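Local coordinates for soluble lytic murein transglycosylase (Pseudomonas aeruginosa, PDB 5OHU), which cleaves the glycan strands of bacterial peptidoglycan as a lytic transglycosylase, turning over the cell wall in both exolytic and endolytic fashion, at residues Gln251-Ala256 / Gly282-Lys287; Leu491-Ile496 / Gln623-Pro628; Gly140-Gly145 / Gln171-Leu176. All coordinates share one frame; numbering follows the deposited sequence.

Contact 1. Residues Gln251-Ala256 / Gly282-Lys287; sequences QDPEKA and GLSLAK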
ATOM      1  N   GLN A 251      -1.838   2.408  21.914  1.00 29.68           N
ATOM      2  CA  GLN A 251      -1.030   3.465  22.507  1.00 35.42           C
ATOM      3  C   GLN A 251      -0.505   3.158  23.906  1.00 39.17           C
ATOM      4  O   GLN A 251       0.492   3.765  24.312  1.00 36.42           O
ATOM      5  CB  GLN A 251      -1.821   4.783  22.548  1.00 48.40           C
ATOM      6  CG  GLN A 251      -0.968   6.031  22.281  1.00 59.48           C
ATOM      7  CD  GLN A 251      -0.550   6.174  20.820  1.00 68.81           C
ATOM      8  OE1 GLN A 251      -1.364   6.006  19.909  1.00 73.62           O
ATOM      9  NE2 GLN A 251       0.725   6.491  20.594  1.00 72.61           N
ATOM     10  N   ASP A 252      -1.127   2.239  24.650  1.00 31.53           N
ATOM     11  CA  ASP A 252      -0.651   1.881  25.984  1.00 27.42           C
ATOM     12  C   ASP A 252      -0.735   0.369  26.194  1.00 25.75           C
ATOM     13  O   ASP A 252      -1.545  -0.130  26.987  1.00 19.32           O
ATOM     14  CB  ASP A 252      -1.433   2.640  27.057  1.00 30.28           C
ATOM     15  CG  ASP A 252      -0.720   2.642  28.398  1.00 36.76           C
ATOM     16  OD1 ASP A 252       0.193   1.806  28.597  1.00 30.18           O
ATOM     17  OD2 ASP A 252      -1.081   3.465  29.264  1.00 44.43           O
ATOM     18  N   PRO A 253       0.137  -0.385  25.521  1.00 21.41           N
ATOM     19  CA  PRO A 253       0.063  -1.853  25.633  1.00 16.98           C
ATOM     20  C   PRO A 253       0.344  -2.365  27.037  1.00 19.85           C
ATOM     21  O   PRO A 253      -0.171  -3.428  27.419  1.00 22.08           O
ATOM     22  CB  PRO A 253       1.128  -2.335  24.639  1.00 15.37           C
ATOM     23  CG  PRO A 253       2.054  -1.159  24.487  1.00 14.62           C
ATOM     24  CD  PRO A 253       1.202   0.054  24.605  1.00 16.11           C
ATOM     25  N   GLU A 254       1.147  -1.640  27.820  1.00 21.66           N
ATOM     26  CA  GLU A 254       1.406  -2.061  29.195  1.00 25.26           C
ATOM     27  C   GLU A 254       0.146  -1.975  30.039  1.00 26.15           C
ATOM     28  O   GLU A 254      -0.163  -2.912  30.785  1.00 24.86           O
ATOM     29  CB  GLU A 254       2.526  -1.229  29.831  1.00 30.13           C
ATOM     30  CG  GLU A 254       3.870  -1.327  29.105  1.00 46.59           C
ATOM     31  CD  GLU A 254       3.961  -0.418  27.872  1.00 64.95           C
ATOM     32  OE1 GLU A 254       5.087  -0.284  27.315  1.00 71.27           O
ATOM     33  OE2 GLU A 254       2.918   0.181  27.476  1.00 69.52           O
ATOM     34  N   LYS A 255      -0.601  -0.864  29.930  1.00 11.73           N
ATOM     35  CA  LYS A 255      -1.868  -0.774  30.643  1.00 11.89           C
ATOM     36  C   LYS A 255      -2.855  -1.824  30.138  1.00 16.72           C
ATOM     37  O   LYS A 255      -3.586  -2.430  30.926  1.00 18.00           O
ATOM     38  CB  LYS A 255      -2.459   0.633  30.511  1.00 16.83           C
ATOM     39  CG  LYS A 255      -3.744   0.817  31.306  1.00 16.43           C
ATOM     40  CD  LYS A 255      -4.648   1.893  30.701  1.00 36.98           C
ATOM     41  CE  LYS A 255      -4.609   3.237  31.468  1.00 30.01           C
ATOM     42  NZ  LYS A 255      -5.056   3.124  32.888  1.00 36.30           N
ATOM     43  N   ALA A 256      -2.872  -2.068  28.825  1.00 11.77           N
ATOM     44  CA  ALA A 256      -3.778  -3.059  28.269  1.00 11.85           C
ATOM     45  C   ALA A 256      -3.475  -4.450  28.808  1.00 11.96           C
ATOM     46  O   ALA A 256      -4.391  -5.232  29.083  1.00 12.19           O
ATOM     47  CB  ALA A 256      -3.688  -3.040  26.743  1.00 11.63           C
ATOM     48  N   GLY A 282       0.377  -8.376  22.348  1.00 11.17           N
ATOM     49  CA  GLY A 282       1.727  -8.903  22.172  1.00 19.16           C
ATOM     50  C   GLY A 282       2.498  -8.163  21.092  1.00 19.18           C
ATOM     51  O   GLY A 282       3.657  -7.775  21.285  1.00 15.87           O
ATOM     52  N   LEU A 283       1.846  -7.943  19.948  1.00 13.37           N
ATOM     53  CA  LEU A 283       2.471  -7.216  18.849  0.52 13.44           C
ATOM     54  C   LEU A 283       2.833  -5.795  19.255  1.00 13.35           C
ATOM     55  O   LEU A 283       3.921  -5.307  18.934  1.00 19.33           O
ATOM     56  CB  LEU A 283       1.539  -7.195  17.641  0.52 10.83           C
ATOM     57  CG  LEU A 283       1.537  -8.441  16.761  0.52 10.96           C
ATOM     58  CD1 LEU A 283       0.592  -8.222  15.590  0.52 11.03           C
ATOM     59  CD2 LEU A 283       2.957  -8.695  16.265  0.52 10.91           C
ATOM     60  N   SER A 284       1.943  -5.110  19.961  1.00 12.32           N
ATOM     61  CA  SER A 284       2.281  -3.739  20.326  1.00 14.08           C
ATOM     62  C   SER A 284       3.375  -3.697  21.393  1.00 17.35           C
ATOM     63  O   SER A 284       4.244  -2.818  21.366  1.00 17.57           O
ATOM     64  CB  SER A 284       1.025  -2.988  20.772  1.00 16.56           C
ATOM     65  OG  SER A 284       1.331  -1.630  21.026  1.00 44.58           O
ATOM     66  N   LEU A 285       3.375  -4.634  22.337  1.00 10.59           N
ATOM     67  CA  LEU A 285       4.486  -4.672  23.285  1.00 10.55           C
ATOM     68  C   LEU A 285       5.805  -4.954  22.572  1.00 12.26           C
ATOM     69  O   LEU A 285       6.839  -4.367  22.904  1.00 13.63           O
ATOM     70  CB  LEU A 285       4.247  -5.740  24.352  1.00 20.27           C
ATOM     71  CG  LEU A 285       3.281  -5.426  25.486  1.00 21.45           C
ATOM     72  CD1 LEU A 285       3.072  -6.666  26.367  1.00 17.16           C
ATOM     73  CD2 LEU A 285       3.804  -4.253  26.296  1.00 17.62           C
ATOM     74  N   ALA A 286       5.792  -5.880  21.611  1.00 11.14           N
ATOM     75  CA  ALA A 286       7.032  -6.265  20.949  1.00 14.66           C
ATOM     76  C   ALA A 286       7.612  -5.108  20.161  1.00 15.66           C
ATOM     77  O   ALA A 286       8.833  -4.959  20.096  1.00 13.64           O
ATOM     78  CB  ALA A 286       6.800  -7.468  20.027  1.00 10.51           C
ATOM     79  N   LYS A 287       6.757  -4.262  19.589  1.00 13.38           N
ATOM     80  CA  LYS A 287       7.252  -3.100  18.867  1.00 17.41           C
ATOM     81  C   LYS A 287       7.827  -2.051  19.802  1.00 15.95           C
ATOM     82  O   LYS A 287       8.520  -1.141  19.337  1.00 21.64           O
ATOM     83  CB  LYS A 287       6.145  -2.482  18.004  1.00 10.30           C
ATOM     84  CG  LYS A 287       5.985  -3.159  16.664  1.00 13.16           C
ATOM     85  CD  LYS A 287       4.572  -2.929  16.081  1.00 12.65           C
ATOM     86  CE  LYS A 287       4.434  -3.660  14.759  1.00 14.57           C
ATOM     87  NZ  LYS A 287       3.155  -3.310  14.053  1.00 27.75           N
TER
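The pyrrolidine ring of P253 meets S284 and L285, and these two contacts carry most of the small surface buried between Q251-A256 and G282-K287. The backbones come nearest at P253 and L285, whose CA atoms are 5.7 Å apart.

The S284 hydroxyl lies against the ring, with OG 3.6 Å from P253 CG and 3.7 Å from P253 CB. It gets there because OG stands opposite the backbone nitrogen (chi1 -175°), beside its own carbonyl carbon. The contact is van der Waals in kind: the polar need of OG is met by a hydrogen bond to the carbonyl oxygen of A249, just ahead of the proline segment. One serine atom therefore packs on the ring and also ties helix 271-287 to the C-terminal part of the preceding helix, through A249 O.

L285 meets the ring chiefly through CD2, which approaches P253 CB at 3.7 Å, the two side chains meeting at a slant. The same methyl touches the start of E254, 4.0 Å from E254 N. The glutamate chain is bent at its second torsion (81°), which leaves its CG and CD only slightly farther from the methyl, while OE1 makes a long, weak ion pair with R288.

P253 is the first residue of helix 253-263, and D252 caps it. The K255 backbone N lies 3.1 Å from D252 OD1, on a nearly straight bond that arrives 62° out of the carboxylate plane.

The contact thus sets the start of helix 253-263 against the C-terminal part of helix 271-287, in an all-helical part of the chain. Beyond it, L285 and A286 pack on A293 of helix 293-300, and L283 and K287 touch W312 of helix 307-319.

Contact 2. Residues Leu491-Ile496 / Gln623-Pro628; sequences LHSSWI and QKLNAP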
ATOM      1  N   LEU A 491      27.414  15.101   0.383  1.00 17.39           N
ATOM      2  CA  LEU A 491      26.720  13.820   0.417  1.00 19.39           C
ATOM      3  C   LEU A 491      27.289  12.858  -0.614  1.00 19.93           C
ATOM      4  O   LEU A 491      27.772  13.274  -1.672  1.00 18.06           O
ATOM      5  CB  LEU A 491      25.217  13.990   0.156  1.00 21.84           C
ATOM      6  CG  LEU A 491      24.521  15.027   1.039  1.00 26.51           C
ATOM      7  CD1 LEU A 491      23.047  15.090   0.697  1.00 23.99           C
ATOM      8  CD2 LEU A 491      24.690  14.659   2.485  1.00 15.31           C
ATOM      9  N   HIS A 492      27.232  11.562  -0.289  1.00 20.75           N
ATOM     10  CA  HIS A 492      27.473  10.544  -1.306  1.00 23.87           C
ATOM     11  C   HIS A 492      26.419  10.724  -2.385  1.00 20.20           C
ATOM     12  O   HIS A 492      25.219  10.700  -2.094  1.00 27.88           O
ATOM     13  CB  HIS A 492      27.394   9.126  -0.717  1.00 25.62           C
ATOM     14  CG  HIS A 492      28.391   8.832   0.367  1.00 27.56           C
ATOM     15  ND1 HIS A 492      28.535   7.575   0.919  1.00 29.03           N
ATOM     16  CD2 HIS A 492      29.282   9.623   1.013  1.00 33.55           C
ATOM     17  CE1 HIS A 492      29.474   7.602   1.848  1.00 28.69           C
ATOM     18  NE2 HIS A 492      29.941   8.834   1.930  1.00 28.54           N
ATOM     19  N   SER A 493      26.844  10.943  -3.626  1.00 22.15           N
ATOM     20  CA  SER A 493      25.849  11.267  -4.648  1.00 27.66           C
ATOM     21  C   SER A 493      24.958  10.070  -4.978  1.00 17.51           C
ATOM     22  O   SER A 493      23.818  10.258  -5.406  1.00 23.32           O
ATOM     23  CB  SER A 493      26.533  11.817  -5.900  1.00 36.53           C
ATOM     24  OG  SER A 493      26.727  10.802  -6.855  1.00 47.23           O
ATOM     25  N   SER A 494      25.433   8.843  -4.763  1.00 16.95           N
ATOM     26  CA  SER A 494      24.565   7.688  -4.928  1.00 16.73           C
ATOM     27  C   SER A 494      23.385   7.750  -3.970  1.00 18.98           C
ATOM     28  O   SER A 494      22.292   7.284  -4.301  1.00 22.40           O
ATOM     29  CB  SER A 494      25.343   6.395  -4.708  1.00 16.54           C
ATOM     30  OG  SER A 494      25.866   6.344  -3.403  1.00 17.34           O
ATOM     31  N   TRP A 495      23.582   8.339  -2.795  1.00 17.05           N
ATOM     32  CA  TRP A 495      22.506   8.410  -1.816  1.00 15.39           C
ATOM     33  C   TRP A 495      21.367   9.290  -2.317  1.00 20.13           C
ATOM     34  O   TRP A 495      20.192   8.935  -2.173  1.00 18.75           O
ATOM     35  CB  TRP A 495      23.056   8.925  -0.488  1.00 15.04           C
ATOM     36  CG  TRP A 495      22.104   8.777   0.666  1.00 17.07           C
ATOM     37  CD1 TRP A 495      21.213   7.749   0.891  1.00 14.22           C
ATOM     38  CD2 TRP A 495      21.933   9.700   1.747  1.00 14.31           C
ATOM     39  NE1 TRP A 495      20.512   7.979   2.060  1.00 16.93           N
ATOM     40  CE2 TRP A 495      20.934   9.169   2.603  1.00 20.94           C
ATOM     41  CE3 TRP A 495      22.532  10.924   2.082  1.00 18.13           C
ATOM     42  CZ2 TRP A 495      20.520   9.826   3.767  1.00 13.61           C
ATOM     43  CZ3 TRP A 495      22.125  11.578   3.247  1.00 14.19           C
ATOM     44  CH2 TRP A 495      21.134  11.020   4.078  1.00 16.00           C
ATOM     45  N   ILE A 496      21.690  10.424  -2.942  1.00 16.11           N
ATOM     46  CA  ILE A 496      20.630  11.316  -3.382  1.00 16.36           C
ATOM     47  C   ILE A 496      19.884  10.734  -4.591  1.00 18.74           C
ATOM     48  O   ILE A 496      18.662  10.888  -4.703  1.00 19.41           O
ATOM     49  CB  ILE A 496      21.216  12.714  -3.650  1.00 24.29           C
ATOM     50  CG1 ILE A 496      20.116  13.753  -3.778  1.00 32.53           C
ATOM     51  CG2 ILE A 496      22.044  12.734  -4.910  1.00 36.60           C
ATOM     52  CD1 ILE A 496      20.664  15.161  -3.893  1.00 41.86           C
ATOM     53  N   GLN A 623      27.606   1.936  -8.441  1.00 21.55           N
ATOM     54  CA  GLN A 623      28.207   1.355  -9.638  1.00 27.19           C
ATOM     55  C   GLN A 623      27.999   2.260 -10.846  1.00 28.27           C
ATOM     56  O   GLN A 623      28.949   2.568 -11.573  1.00 31.45           O
ATOM     57  CB  GLN A 623      27.637  -0.039  -9.904  1.00 38.73           C
ATOM     58  CG  GLN A 623      28.636  -0.997 -10.555  1.00 54.66           C
ATOM     59  CD  GLN A 623      29.772  -1.389  -9.609  1.00 68.44           C
ATOM     60  OE1 GLN A 623      29.597  -1.427  -8.391  1.00 68.96           O
ATOM     61  NE2 GLN A 623      30.942  -1.678 -10.171  1.00 77.67           N
ATOM     62  N   LYS A 624      26.758   2.713 -11.067  1.00 27.58           N
ATOM     63  CA  LYS A 624      26.466   3.550 -12.229  1.00 26.80           C
ATOM     64  C   LYS A 624      27.226   4.863 -12.177  1.00 28.15           C
ATOM     65  O   LYS A 624      27.529   5.446 -13.223  1.00 31.61           O
ATOM     66  CB  LYS A 624      24.960   3.818 -12.337  1.00 19.74           C
ATOM     67  CG  LYS A 624      24.145   2.578 -12.716  1.00 20.45           C
ATOM     68  CD  LYS A 624      22.650   2.872 -12.763  1.00 31.26           C
ATOM     69  CE  LYS A 624      22.096   2.877 -14.182  1.00 33.97           C
ATOM     70  NZ  LYS A 624      22.284   1.545 -14.854  1.00 42.42           N
ATOM     71  N   LEU A 625      27.520   5.356 -10.983  1.00 21.04           N
ATOM     72  CA  LEU A 625      28.270   6.593 -10.841  1.00 28.69           C
ATOM     73  C   LEU A 625      29.775   6.369 -10.767  1.00 28.76           C
ATOM     74  O   LEU A 625      30.516   7.345 -10.639  1.00 32.19           O
ATOM     75  CB  LEU A 625      27.794   7.358  -9.600  1.00 21.96           C
ATOM     76  CG  LEU A 625      26.422   7.995  -9.818  1.00 32.85           C
ATOM     77  CD1 LEU A 625      25.746   8.371  -8.501  1.00 23.29           C
ATOM     78  CD2 LEU A 625      26.559   9.207 -10.777  1.00 24.75           C
ATOM     79  N   ASN A 626      30.236   5.118 -10.879  1.00 22.76           N
ATOM     80  CA  ASN A 626      31.650   4.781 -10.724  1.00 28.49           C
ATOM     81  C   ASN A 626      32.184   5.325  -9.402  1.00 32.37           C
ATOM     82  O   ASN A 626      33.252   5.941  -9.328  1.00 32.50           O
ATOM     83  CB  ASN A 626      32.479   5.285 -11.905  1.00 39.39           C
ATOM     84  CG  ASN A 626      33.907   4.795 -11.849  1.00 51.08           C
ATOM     85  OD1 ASN A 626      34.186   3.722 -11.309  1.00 48.04           O
ATOM     86  ND2 ASN A 626      34.825   5.588 -12.384  1.00 57.14           N
ATOM     87  N   ALA A 627      31.399   5.117  -8.349  1.00 30.59           N
ATOM     88  CA  ALA A 627      31.715   5.591  -7.004  1.00 22.61           C
ATOM     89  C   ALA A 627      31.160   4.549  -6.050  1.00 23.01           C
ATOM     90  O   ALA A 627      30.121   4.752  -5.413  1.00 23.24           O
ATOM     91  CB  ALA A 627      31.120   6.978  -6.755  1.00 19.21           C
ATOM     92  N   PRO A 628      31.848   3.413  -5.924  1.00 28.47           N
ATOM     93  CA  PRO A 628      31.264   2.255  -5.235  1.00 23.74           C
ATOM     94  C   PRO A 628      30.793   2.594  -3.832  1.00 25.20           C
ATOM     95  O   PRO A 628      31.448   3.323  -3.080  1.00 21.95           O
ATOM     96  CB  PRO A 628      32.413   1.238  -5.180  1.00 20.37           C
ATOM     97  CG  PRO A 628      33.564   1.841  -5.976  1.00 27.39           C
ATOM     98  CD  PRO A 628      33.065   3.058  -6.670  1.00 30.54           C
TER
HETATM   99  O   HOH W   1      28.760   6.478  -3.780  1.00 22.15           O
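L625 packs its CD1 methyl onto S493 and S494 in the lysozyme-like transglycosylase region, where the first turn of helix 493-504 faces the end of helix 605-624. The closest CA atoms, those of S494 and L625, are 7.1 Å apart, and the contact is made by side chains and one water.

The tight part is built round that one leucine branch. CD1 lies 3.8 Å from the S494 backbone N and 4.3 Å from S494 CB, which places it against the flank of the first turn. CD1 also lies 3.1 Å from S493 OG, a spacing so short for carbon and oxygen that the exact placing of this pair is doubtful. The leucine projects from its backbone with CG opposite the carbonyl carbon (chi1 -73°), and CD1 is the branch that extends to the serines. Helix 479-488 closes this side: V483 touches both S493 and L625, A486 adds to the serine's surroundings, and R479 to the leucine's.

Just past L625 the helix is closed by a Schellman motif. N626 takes a positive phi (53°), and its N bonds back to Q623 O at 2.9 Å as the chain turns out of the helix.

The other side of the contact is loose. A627 has its CB directed toward the serines, yet A627 CB stays 5.8 Å from S493 OG, and this residue lies in an exposed turn. S494, by contrast, is buried against A618 and Y621 of helix 605-624. A single water spans the space between S494 and A627: it lies 2.9 Å from S494 OG and donates to the carbonyl oxygen A627 O at 2.7 Å.

Contact 3. Residues Gly140-Gly145 / Gln171-Leu176; sequences GQKAEG and QGEGQL
K142 and E173 meet in a salt bridge, the two side chains reaching toward each other across a wide gap. Their CA atoms, the nearest pair between G140-G145 and Q171-L176, are 9.8 Å apart.

The two chains cross at about a right angle. E173 is extended beyond CG (chi2 -168°), holding its carboxylate out in front of the lysine. K142 runs nearly straight from CB and bends at its last torsion (chi4 -68°), and this bend delivers the ammonium to the acid. NZ lies 2.8 Å from E173 OE2, on the syn side of that oxygen and 16° out of the carboxylate plane, a favourable approach for an ion pair. A second link, from NZ to OE1 at 3.2 Å, is weak, and the position of OE1 is less certain.

The ammonium also donates to the carbonyl oxygen of L137 near the end of helix 126-138, so K142 joins that helix end to E173 as well.

Both partners sit at helix ends. K142 follows Q141, the N-cap of helix 142-153, and E173 is the residue at which helix 161-172 leaves helical geometry. A Schellman motif closes that end, with G174 N bonded to Q171 O at 3.0 Å. The arrangement is a surface salt bridge tying together the ends of successive helices in an all-helical scaffold.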
ATOM      1  N   GLY A 140     -36.067 -16.012  -6.483  1.00 40.87           N
ATOM      2  CA  GLY A 140     -35.893 -17.379  -6.024  1.00 49.15           C
ATOM      3  C   GLY A 140     -34.491 -17.755  -5.594  1.00 46.01           C
ATOM      4  O   GLY A 140     -34.129 -18.933  -5.648  1.00 38.80           O
ATOM      5  N   GLN A 141     -33.687 -16.785  -5.171  1.00 47.94           N
ATOM      6  CA  GLN A 141     -32.362 -17.074  -4.642  1.00 43.55           C
ATOM      7  C   GLN A 141     -32.259 -16.523  -3.226  1.00 40.77           C
ATOM      8  O   GLN A 141     -31.331 -15.769  -2.911  1.00 35.22           O
ATOM      9  CB  GLN A 141     -31.282 -16.477  -5.543  1.00 44.72           C
ATOM     10  CG  GLN A 141     -30.725 -17.428  -6.582  1.00 52.73           C
ATOM     11  CD  GLN A 141     -29.594 -16.810  -7.385  1.00 59.00           C
ATOM     12  OE1 GLN A 141     -29.811 -16.293  -8.475  1.00 60.27           O
ATOM     13  NE2 GLN A 141     -28.380 -16.854  -6.843  1.00 53.83           N
ATOM     14  N   LYS A 142     -33.214 -16.894  -2.369  1.00 40.48           N
ATOM     15  CA  LYS A 142     -33.305 -16.280  -1.046  1.00 43.94           C
ATOM     16  C   LYS A 142     -32.106 -16.637  -0.186  1.00 43.76           C
ATOM     17  O   LYS A 142     -31.533 -15.774   0.489  1.00 40.98           O
ATOM     18  CB  LYS A 142     -34.597 -16.703  -0.353  1.00 37.44           C
ATOM     19  CG  LYS A 142     -35.811 -16.085  -0.976  1.00 38.29           C
ATOM     20  CD  LYS A 142     -36.918 -15.926   0.016  1.00 44.46           C
ATOM     21  CE  LYS A 142     -38.018 -15.063  -0.571  1.00 49.87           C
ATOM     22  NZ  LYS A 142     -37.551 -13.660  -0.744  1.00 48.39           N
ATOM     23  N   ALA A 143     -31.719 -17.909  -0.188  1.00 43.60           N
ATOM     24  CA  ALA A 143     -30.581 -18.322   0.618  1.00 45.83           C
ATOM     25  C   ALA A 143     -29.331 -17.563   0.211  1.00 47.18           C
ATOM     26  O   ALA A 143     -28.576 -17.093   1.068  1.00 52.48           O
ATOM     27  CB  ALA A 143     -30.373 -19.832   0.495  1.00 45.28           C
ATOM     28  N   GLU A 144     -29.105 -17.414  -1.094  1.00 41.35           N
ATOM     29  CA  GLU A 144     -27.954 -16.644  -1.544  1.00 37.54           C
ATOM     30  C   GLU A 144     -28.152 -15.153  -1.300  1.00 25.58           C
ATOM     31  O   GLU A 144     -27.178 -14.438  -1.043  1.00 25.76           O
ATOM     32  CB  GLU A 144     -27.672 -16.916  -3.022  1.00 44.89           C
ATOM     33  CG  GLU A 144     -27.363 -18.376  -3.342  1.00 60.45           C
ATOM     34  CD  GLU A 144     -28.570 -19.141  -3.871  1.00 72.13           C
ATOM     35  OE1 GLU A 144     -29.656 -19.079  -3.253  1.00 65.49           O
ATOM     36  OE2 GLU A 144     -28.426 -19.805  -4.919  1.00 84.73           O
ATOM     37  N   GLY A 145     -29.396 -14.677  -1.374  1.00 17.10           N
ATOM     38  CA  GLY A 145     -29.664 -13.269  -1.124  1.00 30.30           C
ATOM     39  C   GLY A 145     -29.491 -12.894   0.335  1.00 36.53           C
ATOM     40  O   GLY A 145     -29.004 -11.804   0.654  1.00 25.51           O
ATOM     41  N   GLN A 171     -34.403  -7.385   6.562  1.00 27.67           N
ATOM     42  CA  GLN A 171     -35.096  -7.201   7.833  1.00 33.20           C
ATOM     43  C   GLN A 171     -36.571  -7.578   7.724  1.00 38.37           C
ATOM     44  O   GLN A 171     -37.139  -8.157   8.654  1.00 37.58           O
ATOM     45  CB  GLN A 171     -34.946  -5.750   8.288  1.00 29.99           C
ATOM     46  CG  GLN A 171     -35.667  -5.403   9.573  1.00 33.82           C
ATOM     47  CD  GLN A 171     -35.520  -3.938   9.917  1.00 45.20           C
ATOM     48  OE1 GLN A 171     -35.593  -3.073   9.044  1.00 53.37           O
ATOM     49  NE2 GLN A 171     -35.286  -3.651  11.193  1.00 45.34           N
ATOM     50  N   GLY A 172     -37.209  -7.244   6.600  1.00 38.08           N
ATOM     51  CA  GLY A 172     -38.607  -7.587   6.418  1.00 37.27           C
ATOM     52  C   GLY A 172     -38.855  -9.081   6.413  1.00 34.54           C
ATOM     53  O   GLY A 172     -39.944  -9.535   6.763  1.00 34.77           O
ATOM     54  N   GLU A 173     -37.858  -9.867   6.017  1.00 39.59           N
ATOM     55  CA  GLU A 173     -37.978 -11.315   6.032  1.00 36.68           C
ATOM     56  C   GLU A 173     -37.393 -11.928   7.297  1.00 39.93           C
ATOM     57  O   GLU A 173     -37.061 -13.119   7.308  1.00 39.48           O
ATOM     58  CB  GLU A 173     -37.336 -11.905   4.779  1.00 46.89           C
ATOM     59  CG  GLU A 173     -37.972 -11.361   3.507  1.00 60.06           C
ATOM     60  CD  GLU A 173     -37.567 -12.124   2.269  1.00 74.75           C
ATOM     61  OE1 GLU A 173     -37.093 -13.270   2.413  1.00 77.83           O
ATOM     62  OE2 GLU A 173     -37.717 -11.573   1.154  1.00 78.43           O
ATOM     63  N   GLY A 174     -37.256 -11.128   8.360  1.00 37.75           N
ATOM     64  CA  GLY A 174     -36.970 -11.641   9.687  1.00 37.93           C
ATOM     65  C   GLY A 174     -35.547 -12.071   9.929  1.00 37.89           C
ATOM     66  O   GLY A 174     -35.296 -12.867  10.832  1.00 42.33           O
ATOM     67  N   GLN A 175     -34.600 -11.563   9.152  1.00 38.62           N
ATOM     68  CA  GLN A 175     -33.225 -12.029   9.245  1.00 30.62           C
ATOM     69  C   GLN A 175     -32.337 -11.136  10.087  1.00 26.28           C
ATOM     70  O   GLN A 175     -31.227 -11.546  10.426  1.00 31.70           O
ATOM     71  CB  GLN A 175     -32.617 -12.137   7.851  1.00 30.95           C
ATOM     72  CG  GLN A 175     -33.420 -13.014   6.938  1.00 38.92           C
ATOM     73  CD  GLN A 175     -33.641 -14.388   7.535  1.00 36.40           C
ATOM     74  OE1 GLN A 175     -34.780 -14.793   7.774  1.00 40.18           O
ATOM     75  NE2 GLN A 175     -32.552 -15.109   7.789  1.00 22.62           N
ATOM     76  N   LEU A 176     -32.773  -9.926  10.415  1.00 30.08           N
ATOM     77  CA  LEU A 176     -31.899  -8.973  11.093  1.00 34.18           C
ATOM     78  C   LEU A 176     -32.087  -9.134  12.597  1.00 29.61           C
ATOM     79  O   LEU A 176     -32.875  -8.443  13.240  1.00 35.70           O
ATOM     80  CB  LEU A 176     -32.190  -7.554  10.625  1.00 28.88           C
ATOM     81  CG  LEU A 176     -31.311  -6.505  11.304  1.00 30.37           C
ATOM     82  CD1 LEU A 176     -29.856  -6.732  10.958  1.00 32.85           C
ATOM     83  CD2 LEU A 176     -31.756  -5.121  10.905  1.00 33.03           C
TER

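Overall arrangement
The three contacts follow one another along the chain without overlap, in the order contact 3, contact 1, contact 2. Contacts 1 and 3 are built alike, each joining the start of one helix to the end of the next with 25 residues between the segments, but their centres lie 42 Å apart. Contact 2 joins segments with 126 residues between them, the first in the lysozyme-like transglycosylase domain, which holds the active site in this family. Its centre is 41 Å from that of contact 1 and 65 Å from that of contact 3, on the opposite side of the chain's centre from the latter. Even contacts 1 and 2 stay about 23 Å apart at their nearest atoms. The C130-C163 disulfide links helices 126-138 and 161-172, the second of which leads into contact 3.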